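Local coordinates for fructose-bisphosphatase (Pyrococcus horikoshii, PDB 1VDW), which probably hydrolyses fructose 1,6-bisphosphate to fructose 6-phosphate and phosphate as a magnesium-dependent homodimer of the inositol monophosphatase superfamily, at residues Leu177-Leu182 with Ile236-Asn241; Ser77-Val82 with Ile105-Asp110; Leu197-Ile202 with Ala230-Asn235. One frame throughout, in Å; residues are numbered along the deposited sequence. Where two conformers were deposited one is given.

Interaction 2 comes first along the chain. Interaction 1 opens and closes later, and interaction 3 falls within the span between its two segments. Interactions 1 and 3 share strand 234-239 of the five-stranded sheet. Their centres lie about 16 Å apart, and they touch where Ile236 meets Ile202 and Leu197. Interaction 2 belongs to the other, eight-stranded sheet, about 23 Å from interaction 1 and about 17 Å from interaction 3 between centres. Val82 of interaction 2 packs on Thr200 of interaction 3. There the eight-stranded sheet meets helix 199-211, close to Asp84 and Asp201, predicted ligands of the catalytic magnesium.

Interaction 1 (Leu177-Leu182 with Ile236-Asn241); sequences LELAYL and IIAANN
Leu179 and Leu182 of helix 175-184 pack on Ile236 and Ala238 of strand 234-239 in a purely apolar helix-on-sheet contact. It is buried between the helix and the five-stranded mixed sheet. The axes of the two short segments come within 9.6 Å of each other and run at 26°, in roughly the same direction. No hydrogen bond crosses between them.

Ala238 points its CB at the helix, and a methyl of each leucine lands on this small residue. The CB lies 3.6 Å from Leu182 CD2 and 4.0 Å from Leu179 CD2. Leu182 has CG anti to the backbone N (chi1 168°), which carries its methyls out toward the strand. The other branch goes further along the strand, and Leu182 CD1 ends 4.2 Å from Asn240 N.

Leu179 meets Ile236 tip to tip. Both leucine methyls are near one carbon, Ile236 CD1, with CD2 at 4.2 Å. Ile236 holds CG1 between its backbone N and carbonyl carbon (chi1 60°), and the extended outer bond pushes CD1 at the helix.

This is one interface of the layered alpha-beta sandwich of the inositol monophosphatase superfamily. Helix 175-184 belongs to the layer between the two sheets: Ala180 and Tyr181 touch Tyr125 in strand 123-128 of the eight-stranded sheet. On the opposite side of strand 234-239, Ile237 and Ala239 pack on helix 242-250.

The strand ends at Ala239. The CB of Asn240, just beyond it, lies 4.5 Å from Leu182 CD1, while the amide turns to a polar partner, with ND2 hydrogen-bonded to Asp188 OD1. The next residue, Asn241, is the N-cap of helix 242-250, and its OD1 accepts from Leu244 N.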
loop_
_atom_site.group_PDB
_atom_site.type_symbol
_atom_site.label_atom_id
_atom_site.label_comp_id
_atom_site.label_asym_id
_atom_site.label_seq_id
_atom_site.Cartn_x
_atom_site.Cartn_y
_atom_site.Cartn_z
ATOM N N LEU A 177 -9.564 -2.233 3.152
ATOM C CA LEU A 177 -8.385 -2.870 3.716
ATOM C C LEU A 177 -7.804 -2.049 4.847
ATOM O O LEU A 177 -7.336 -2.600 5.840
ATOM C CB LEU A 177 -7.304 -3.080 2.655
ATOM C CG LEU A 177 -7.619 -4.122 1.586
ATOM C CD1 LEU A 177 -6.409 -4.280 0.692
ATOM C CD2 LEU A 177 -7.980 -5.458 2.236
ATOM N N GLU A 178 -7.824 -0.730 4.709
ATOM C CA GLU A 178 -7.260 0.085 5.765
ATOM C C GLU A 178 -8.065 -0.083 7.049
ATOM O O GLU A 178 -7.496 -0.165 8.134
ATOM C CB GLU A 178 -7.135 1.529 5.271
ATOM C CG GLU A 178 -5.942 1.617 4.308
ATOM C CD GLU A 178 -5.977 2.788 3.353
ATOM O OE1 GLU A 178 -6.932 2.880 2.556
ATOM O OE2 GLU A 178 -5.034 3.611 3.387
ATOM N N LEU A 179 -9.384 -0.186 6.930
ATOM C CA LEU A 179 -10.223 -0.411 8.098
ATOM C C LEU A 179 -9.987 -1.826 8.649
ATOM O O LEU A 179 -9.982 -2.028 9.864
ATOM C CB LEU A 179 -11.695 -0.205 7.735
ATOM C CG LEU A 179 -12.073 1.271 7.560
ATOM C CD1 LEU A 179 -13.430 1.381 6.889
ATOM C CD2 LEU A 179 -12.084 1.965 8.923
ATOM N N ALA A 180 -9.790 -2.802 7.765
ATOM C CA ALA A 180 -9.519 -4.170 8.195
ATOM C C ALA A 180 -8.176 -4.210 8.930
ATOM O O ALA A 180 -8.012 -4.944 9.907
ATOM C CB ALA A 180 -9.490 -5.108 6.989
ATOM N N TYR A 181 -7.211 -3.431 8.446
ATOM C CA TYR A 181 -5.897 -3.383 9.077
ATOM C C TYR A 181 -6.030 -2.796 10.475
ATOM O O TYR A 181 -5.375 -3.255 11.410
ATOM C CB TYR A 181 -4.922 -2.549 8.245
ATOM C CG TYR A 181 -4.471 -3.194 6.946
ATOM C CD1 TYR A 181 -4.847 -4.495 6.600
ATOM C CD2 TYR A 181 -3.670 -2.484 6.055
ATOM C CE1 TYR A 181 -4.435 -5.068 5.388
ATOM C CE2 TYR A 181 -3.257 -3.044 4.852
ATOM C CZ TYR A 181 -3.642 -4.331 4.526
ATOM O OH TYR A 181 -3.232 -4.853 3.321
ATOM N N LEU A 182 -6.865 -1.771 10.613
ATOM C CA LEU A 182 -7.109 -1.177 11.921
ATOM C C LEU A 182 -7.715 -2.248 12.834
ATOM O O LEU A 182 -7.317 -2.400 13.993
ATOM C CB LEU A 182 -8.086 -0.009 11.786
ATOM C CG LEU A 182 -8.683 0.557 13.077
ATOM C CD1 LEU A 182 -7.592 1.174 13.938
ATOM C CD2 LEU A 182 -9.743 1.587 12.721
ATOM N N ILE A 236 -14.625 9.729 7.696
ATOM C CA ILE A 236 -14.448 8.896 8.867
ATOM C C ILE A 236 -13.148 9.126 9.615
ATOM O O ILE A 236 -12.106 9.440 9.030
ATOM C CB ILE A 236 -14.521 7.397 8.511
ATOM C CG1 ILE A 236 -13.414 7.047 7.512
ATOM C CG2 ILE A 236 -15.897 7.058 7.951
ATOM C CD1 ILE A 236 -13.313 5.560 7.203
ATOM N N ILE A 237 -13.244 8.987 10.930
ATOM C CA ILE A 237 -12.102 9.075 11.814
ATOM C C ILE A 237 -12.298 7.849 12.696
ATOM O O ILE A 237 -13.135 7.850 13.606
ATOM C CB ILE A 237 -12.108 10.351 12.683
ATOM C CG1 ILE A 237 -12.036 11.599 11.798
ATOM C CG2 ILE A 237 -10.916 10.329 13.621
ATOM C CD1 ILE A 237 -13.324 11.936 11.075
ATOM N N ALA A 238 -11.561 6.788 12.385
ATOM C CA ALA A 238 -11.642 5.532 13.121
ATOM C C ALA A 238 -10.332 5.325 13.862
ATOM O O ALA A 238 -9.256 5.517 13.288
ATOM C CB ALA A 238 -11.896 4.376 12.157
ATOM N N ALA A 239 -10.408 4.926 15.125
ATOM C CA ALA A 239 -9.194 4.734 15.902
ATOM C C ALA A 239 -9.321 3.675 16.979
ATOM O O ALA A 239 -10.418 3.221 17.307
ATOM C CB ALA A 239 -8.763 6.065 16.528
ATOM N N ASN A 240 -8.177 3.300 17.534
ATOM C CA ASN A 240 -8.113 2.297 18.589
ATOM C C ASN A 240 -7.981 2.975 19.949
ATOM O O ASN A 240 -7.690 2.321 20.951
ATOM C CB ASN A 240 -6.901 1.392 18.366
ATOM C CG ASN A 240 -5.580 2.146 18.445
ATOM O OD1 ASN A 240 -5.548 3.370 18.602
ATOM N ND2 ASN A 240 -4.482 1.414 18.327
ATOM N N ASN A 241 -8.210 4.282 19.985
ATOM C CA ASN A 241 -8.055 5.047 21.215
ATOM C C ASN A 241 -8.856 6.342 21.110
ATOM O O ASN A 241 -8.713 7.088 20.143
ATOM C CB ASN A 241 -6.560 5.333 21.406
ATOM C CG ASN A 241 -6.261 6.116 22.662
ATOM O OD1 ASN A 241 -6.416 7.334 22.700
ATOM N ND2 ASN A 241 -5.820 5.414 23.699
#

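Interaction 2 (Ser77-Val82 with Ile105-Asp110); sequences SDYTVV and IFHEKD
Thr80 and Phe106 form an antiparallel hydrogen-bonded pair, joined by two backbone bonds. Phe106 N gives its hydrogen to Thr80 O at 2.8 Å, nearly in line with the carbonyl. Thr80 N returns the bond to Phe106 O at 3.0 Å, lying in the carbonyl plane. Phe106 O also takes a CA-H contact from Tyr79. Toward the turn the bonding fades, and Glu108 N to Asp78 O is weak, with an N-H...O angle of only 119°. In the other direction Val82 bonds to Ala104 through the backbone.

Tyr79 and His107 face each other as a non-hydrogen-bonded pair. Their rings make an offset stack, centroids 4.8 Å apart and planes 18° from parallel. His107 CD2 lies over one face of the tyrosine, toward its rim. His107 has CG anti to the backbone N (chi1 -178°), and its imidazole edge meets Asp78 O. A water donates to Asp78 OD2 at 2.7 Å and also bonds to His107 NE2 at 3.3 Å, tying the carboxylate loosely to the imidazole.

These strands are neighbours in the eight-stranded mixed sheet. Strand 100-107 then turns into strand 110-118 through a type II' beta turn from His107 to Asp110, which makes a hairpin. At the start of strand 79-84, Ser77 OG accepts from Tyr79 N at 3.0 Å, an ST turn.

In one of its two conformers Val81 lies beside Ile105, on the face that carries Tyr79 and His107. Thr80 and Phe106 point to the other face. Val82 CG2 touches Phe106 CE2 at 3.7 Å. Phe106 also meets Phe228 edge-to-face. Val82 packs on Thr200 and Ala203 of helix 199-211, and its strand runs on to Asp84, a predicted ligand of the catalytic magnesium.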
loop_
_atom_site.group_PDB
_atom_site.type_symbol
_atom_site.label_atom_id
_atom_site.label_comp_id
_atom_site.label_asym_id
_atom_site.label_seq_id
_atom_site.Cartn_x
_atom_site.Cartn_y
_atom_site.Cartn_z
ATOM N N SER A 77 -37.252 -6.873 0.640
ATOM C CA SER A 77 -36.679 -7.880 1.523
ATOM C C SER A 77 -36.435 -7.340 2.926
ATOM O O SER A 77 -36.383 -6.129 3.142
ATOM C CB SER A 77 -35.357 -8.395 0.945
ATOM O OG SER A 77 -34.727 -9.297 1.837
ATOM N N ASP A 78 -36.290 -8.255 3.878
ATOM C CA ASP A 78 -36.021 -7.892 5.260
ATOM C C ASP A 78 -34.507 -7.835 5.484
ATOM O O ASP A 78 -34.040 -7.561 6.590
ATOM C CB ASP A 78 -36.689 -8.899 6.210
ATOM C CG ASP A 78 -36.384 -10.345 5.854
ATOM O OD1 ASP A 78 -36.265 -10.661 4.650
ATOM O OD2 ASP A 78 -36.285 -11.176 6.782
ATOM N N TYR A 79 -33.755 -8.081 4.414
ATOM C CA TYR A 79 -32.294 -8.052 4.443
ATOM C C TYR A 79 -31.757 -7.113 3.374
ATOM O O TYR A 79 -32.274 -7.067 2.259
ATOM C CB TYR A 79 -31.732 -9.453 4.200
ATOM C CG TYR A 79 -31.864 -10.380 5.381
ATOM C CD1 TYR A 79 -30.945 -10.341 6.428
ATOM C CD2 TYR A 79 -32.914 -11.296 5.457
ATOM C CE1 TYR A 79 -31.069 -11.192 7.525
ATOM C CE2 TYR A 79 -33.047 -12.148 6.548
ATOM C CZ TYR A 79 -32.121 -12.093 7.577
ATOM O OH TYR A 79 -32.247 -12.938 8.656
ATOM N N THR A 80 -30.708 -6.373 3.719
ATOM C CA THR A 80 -30.082 -5.445 2.785
ATOM C C THR A 80 -28.576 -5.661 2.808
ATOM O O THR A 80 -27.973 -5.773 3.872
ATOM C CB THR A 80 -30.365 -3.978 3.160
ATOM O OG1 THR A 80 -31.779 -3.765 3.219
ATOM C CG2 THR A 80 -29.768 -3.035 2.122
ATOM N N VAL A 81 -27.978 -5.732 1.628
ATOM C CA VAL A 81 -26.542 -5.918 1.529
ATOM C C VAL A 81 -25.936 -4.642 0.943
ATOM O O VAL A 81 -26.404 -4.133 -0.077
ATOM C CB VAL A 81 -26.203 -7.152 0.651
ATOM C CG1 VAL A 81 -26.886 -8.388 1.217
ATOM C CG2 VAL A 81 -26.627 -6.917 -0.788
ATOM N N VAL A 82 -24.917 -4.116 1.622
ATOM C CA VAL A 82 -24.215 -2.897 1.207
ATOM C C VAL A 82 -22.844 -3.387 0.766
ATOM O O VAL A 82 -22.033 -3.823 1.589
ATOM C CB VAL A 82 -24.096 -1.915 2.388
ATOM C CG1 VAL A 82 -23.345 -0.664 1.967
ATOM C CG2 VAL A 82 -25.490 -1.550 2.888
ATOM N N ILE A 105 -23.923 -7.113 5.618
ATOM C CA ILE A 105 -25.288 -7.642 5.608
ATOM C C ILE A 105 -26.098 -7.080 6.761
ATOM O O ILE A 105 -25.687 -7.157 7.920
ATOM C CB ILE A 105 -25.295 -9.172 5.752
ATOM C CG1 ILE A 105 -24.312 -9.800 4.764
ATOM C CG2 ILE A 105 -26.704 -9.706 5.535
ATOM C CD1 ILE A 105 -24.684 -9.628 3.326
ATOM N N PHE A 106 -27.269 -6.543 6.445
ATOM C CA PHE A 106 -28.123 -5.957 7.469
ATOM C C PHE A 106 -29.465 -6.646 7.589
ATOM O O PHE A 106 -30.135 -6.899 6.585
ATOM C CB PHE A 106 -28.359 -4.479 7.156
ATOM C CG PHE A 106 -27.125 -3.636 7.270
ATOM C CD1 PHE A 106 -26.839 -2.961 8.450
ATOM C CD2 PHE A 106 -26.225 -3.542 6.208
ATOM C CE1 PHE A 106 -25.684 -2.204 8.573
ATOM C CE2 PHE A 106 -25.063 -2.785 6.325
ATOM C CZ PHE A 106 -24.793 -2.115 7.509
ATOM N N HIS A 107 -29.847 -6.953 8.821
ATOM C CA HIS A 107 -31.144 -7.537 9.060
ATOM C C HIS A 107 -31.970 -6.309 9.329
ATOM O O HIS A 107 -32.065 -5.871 10.468
ATOM C CB HIS A 107 -31.180 -8.437 10.288
ATOM C CG HIS A 107 -32.526 -9.061 10.485
ATOM N ND1 HIS A 107 -32.894 -9.730 11.636
ATOM C CD2 HIS A 107 -33.606 -9.077 9.672
ATOM C CE1 HIS A 107 -34.156 -10.124 11.511
ATOM N NE2 HIS A 107 -34.606 -9.744 10.341
ATOM N N GLU A 108 -32.529 -5.750 8.262
ATOM C CA GLU A 108 -33.306 -4.524 8.353
ATOM C C GLU A 108 -32.230 -3.484 8.575
ATOM O O GLU A 108 -31.230 -3.492 7.865
ATOM C CB GLU A 108 -34.272 -4.562 9.541
ATOM C CG GLU A 108 -35.364 -5.607 9.442
ATOM C CD GLU A 108 -36.424 -5.236 8.430
ATOM O OE1 GLU A 108 -36.641 -4.022 8.234
ATOM O OE2 GLU A 108 -37.048 -6.153 7.852
ATOM N N LYS A 109 -32.407 -2.620 9.568
ATOM C CA LYS A 109 -31.412 -1.586 9.846
ATOM C C LYS A 109 -30.292 -2.064 10.752
ATOM O O LYS A 109 -29.435 -1.283 11.167
ATOM C CB LYS A 109 -32.069 -0.351 10.464
ATOM C CG LYS A 109 -32.745 0.535 9.439
ATOM C CD LYS A 109 -31.808 0.840 8.280
ATOM C CE LYS A 109 -30.663 1.765 8.660
ATOM N NZ LYS A 109 -29.733 1.963 7.502
ATOM N N ASP A 110 -30.277 -3.355 11.041
ATOM C CA ASP A 110 -29.253 -3.892 11.917
ATOM C C ASP A 110 -28.195 -4.764 11.234
ATOM O O ASP A 110 -28.514 -5.709 10.522
ATOM C CB ASP A 110 -29.909 -4.687 13.030
ATOM C CG ASP A 110 -28.930 -5.093 14.096
ATOM O OD1 ASP A 110 -28.289 -4.185 14.671
ATOM O OD2 ASP A 110 -28.803 -6.309 14.350
HETATM O O HOH W 1 -36.795 -11.972 9.320
#

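Interaction 3 (Leu197-Ile202 with Ala230-Asn235); sequences LRPTDI and ATEKVN
Leu197 O accepts from Val234 N at 2.8 Å, the one backbone hydrogen bond between these two segments. The donor stands 35° above the carbonyl plane. Just after this bond helix 199-211 begins, in a sequence that corresponds to the aspartate-bearing WDxxAG motif of the inositol monophosphatase superfamily.

Arg198 is the N-cap of the helix. Its backbone N bonds to Asp201 OD2 at 2.9 Å, the N3 side-chain half of a capping box. The N-H comes from the anti side of the carboxylate, tilted 28° out of its plane. Asp201 OD1 lies close to Asp84 OD2, and both residues are predicted ligands of the catalytic magnesium.

The Arg198 chain bends twice and lays its guanidinium over the loop 230-233. Ala230 O sits on one face. Lys233 NZ lies over the centre of the other, 3.5 Å above the plane. Two like charges thus come close. Lys233 NZ donates to Thr231 O and Arg198 NH1 forms a salt bridge with Glu68 OE1, so each cation has its own acceptor and the closeness is probably tolerated. Glu68 is itself a predicted magnesium ligand, which would put Arg198 in the second shell.

Pro199 CD rests 3.0 Å from Glu232 O. In one of the two conformers of Val234, CG1 meets Ile202 CD1. A water bridges the backbones, accepting from Leu197 N at 3.0 Å and donating to Val234 O at 2.9 Å.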
loop_
_atom_site.group_PDB
_atom_site.type_symbol
_atom_site.label_atom_id
_atom_site.label_comp_id
_atom_site.label_asym_id
_atom_site.label_seq_id
_atom_site.Cartn_x
_atom_site.Cartn_y
_atom_site.Cartn_z
ATOM N N LEU A 197 -15.743 9.394 0.220
ATOM C CA LEU A 197 -16.249 8.046 0.460
ATOM C C LEU A 197 -17.764 7.942 0.449
ATOM O O LEU A 197 -18.466 8.909 0.728
ATOM C CB LEU A 197 -15.734 7.526 1.802
ATOM C CG LEU A 197 -14.222 7.359 1.961
ATOM C CD1 LEU A 197 -13.906 7.012 3.407
ATOM C CD2 LEU A 197 -13.718 6.277 1.024
ATOM N N ARG A 198 -18.256 6.751 0.123
ATOM C CA ARG A 198 -19.687 6.470 0.106
ATOM C C ARG A 198 -19.928 5.382 1.149
ATOM O O ARG A 198 -18.994 4.681 1.545
ATOM C CB ARG A 198 -20.118 5.965 -1.271
ATOM C CG ARG A 198 -19.752 6.901 -2.412
ATOM C CD ARG A 198 -20.490 8.223 -2.306
ATOM N NE ARG A 198 -21.517 8.358 -3.334
ATOM C CZ ARG A 198 -21.264 8.448 -4.637
ATOM N NH1 ARG A 198 -20.011 8.421 -5.076
ATOM N NH2 ARG A 198 -22.261 8.566 -5.503
ATOM N N PRO A 199 -21.177 5.225 1.616
ATOM C CA PRO A 199 -21.459 4.192 2.618
ATOM C C PRO A 199 -21.039 2.801 2.135
ATOM O O PRO A 199 -20.615 1.959 2.926
ATOM C CB PRO A 199 -22.968 4.309 2.811
ATOM C CG PRO A 199 -23.215 5.768 2.582
ATOM C CD PRO A 199 -22.374 6.047 1.358
ATOM N N THR A 200 -21.155 2.573 0.832
ATOM C CA THR A 200 -20.787 1.291 0.238
ATOM C C THR A 200 -19.296 0.983 0.395
ATOM O O THR A 200 -18.896 -0.185 0.458
ATOM C CB THR A 200 -21.155 1.258 -1.261
ATOM O OG1 THR A 200 -20.663 2.442 -1.904
ATOM C CG2 THR A 200 -22.667 1.189 -1.433
ATOM N N ASP A 201 -18.476 2.029 0.463
ATOM C CA ASP A 201 -17.033 1.857 0.613
ATOM C C ASP A 201 -16.634 1.423 2.013
ATOM O O ASP A 201 -15.706 0.632 2.193
ATOM C CB ASP A 201 -16.286 3.169 0.344
ATOM C CG ASP A 201 -16.387 3.631 -1.088
ATOM O OD1 ASP A 201 -16.254 2.794 -2.003
ATOM O OD2 ASP A 201 -16.571 4.852 -1.297
ATOM N N ILE A 202 -17.347 1.939 3.007
ATOM C CA ILE A 202 -16.991 1.692 4.394
ATOM C C ILE A 202 -17.846 0.775 5.248
ATOM O O ILE A 202 -17.443 0.424 6.351
ATOM C CB ILE A 202 -16.897 3.030 5.157
ATOM C CG1 ILE A 202 -18.275 3.697 5.200
ATOM C CG2 ILE A 202 -15.897 3.954 4.470
ATOM C CD1 ILE A 202 -18.348 4.907 6.109
ATOM N N ALA A 230 -25.966 5.052 -1.816
ATOM C CA ALA A 230 -24.772 4.851 -2.623
ATOM C C ALA A 230 -24.256 6.194 -3.125
ATOM O O ALA A 230 -23.267 6.254 -3.854
ATOM C CB ALA A 230 -25.087 3.938 -3.802
ATOM N N THR A 231 -24.927 7.269 -2.718
ATOM C CA THR A 231 -24.554 8.617 -3.139
ATOM C C THR A 231 -24.097 9.519 -1.992
ATOM O O THR A 231 -23.362 10.483 -2.207
ATOM C CB THR A 231 -25.730 9.305 -3.855
ATOM O OG1 THR A 231 -26.860 9.360 -2.978
ATOM C CG2 THR A 231 -26.107 8.535 -5.111
ATOM N N GLU A 232 -24.540 9.210 -0.778
ATOM C CA GLU A 232 -24.170 9.995 0.396
ATOM C C GLU A 232 -22.654 10.018 0.600
ATOM O O GLU A 232 -22.005 8.972 0.593
ATOM C CB GLU A 232 -24.855 9.415 1.636
ATOM C CG GLU A 232 -24.387 10.005 2.955
ATOM C CD GLU A 232 -25.122 9.413 4.143
ATOM O OE1 GLU A 232 -24.692 9.653 5.292
ATOM O OE2 GLU A 232 -26.132 8.711 3.929
ATOM N N LYS A 233 -22.095 11.211 0.779
ATOM C CA LYS A 233 -20.656 11.353 0.996
ATOM C C LYS A 233 -20.374 11.234 2.485
ATOM O O LYS A 233 -21.090 11.806 3.306
ATOM C CB LYS A 233 -20.166 12.709 0.484
ATOM C CG LYS A 233 -20.376 12.928 -1.005
ATOM C CD LYS A 233 -19.603 11.912 -1.830
ATOM C CE LYS A 233 -19.864 12.096 -3.318
ATOM N NZ LYS A 233 -21.302 11.898 -3.659
ATOM N N VAL A 234 -19.331 10.494 2.838
ATOM C CA VAL A 234 -18.998 10.309 4.239
ATOM C C VAL A 234 -17.520 10.507 4.552
ATOM O O VAL A 234 -16.648 10.252 3.718
ATOM C CB VAL A 234 -19.420 8.893 4.720
ATOM C CG1 VAL A 234 -18.723 7.834 3.885
ATOM C CG2 VAL A 234 -19.088 8.716 6.193
ATOM N N ASN A 235 -17.259 10.980 5.763
ATOM C CA ASN A 235 -15.905 11.192 6.257
ATOM C C ASN A 235 -15.785 10.336 7.500
ATOM O O ASN A 235 -16.736 10.222 8.275
ATOM C CB ASN A 235 -15.681 12.653 6.633
ATOM C CG ASN A 235 -15.715 13.566 5.440
ATOM O OD1 ASN A 235 -14.918 13.426 4.515
ATOM N ND2 ASN A 235 -16.646 14.513 5.448
HETATM O O HOH W 2 -14.155 10.839 2.272
#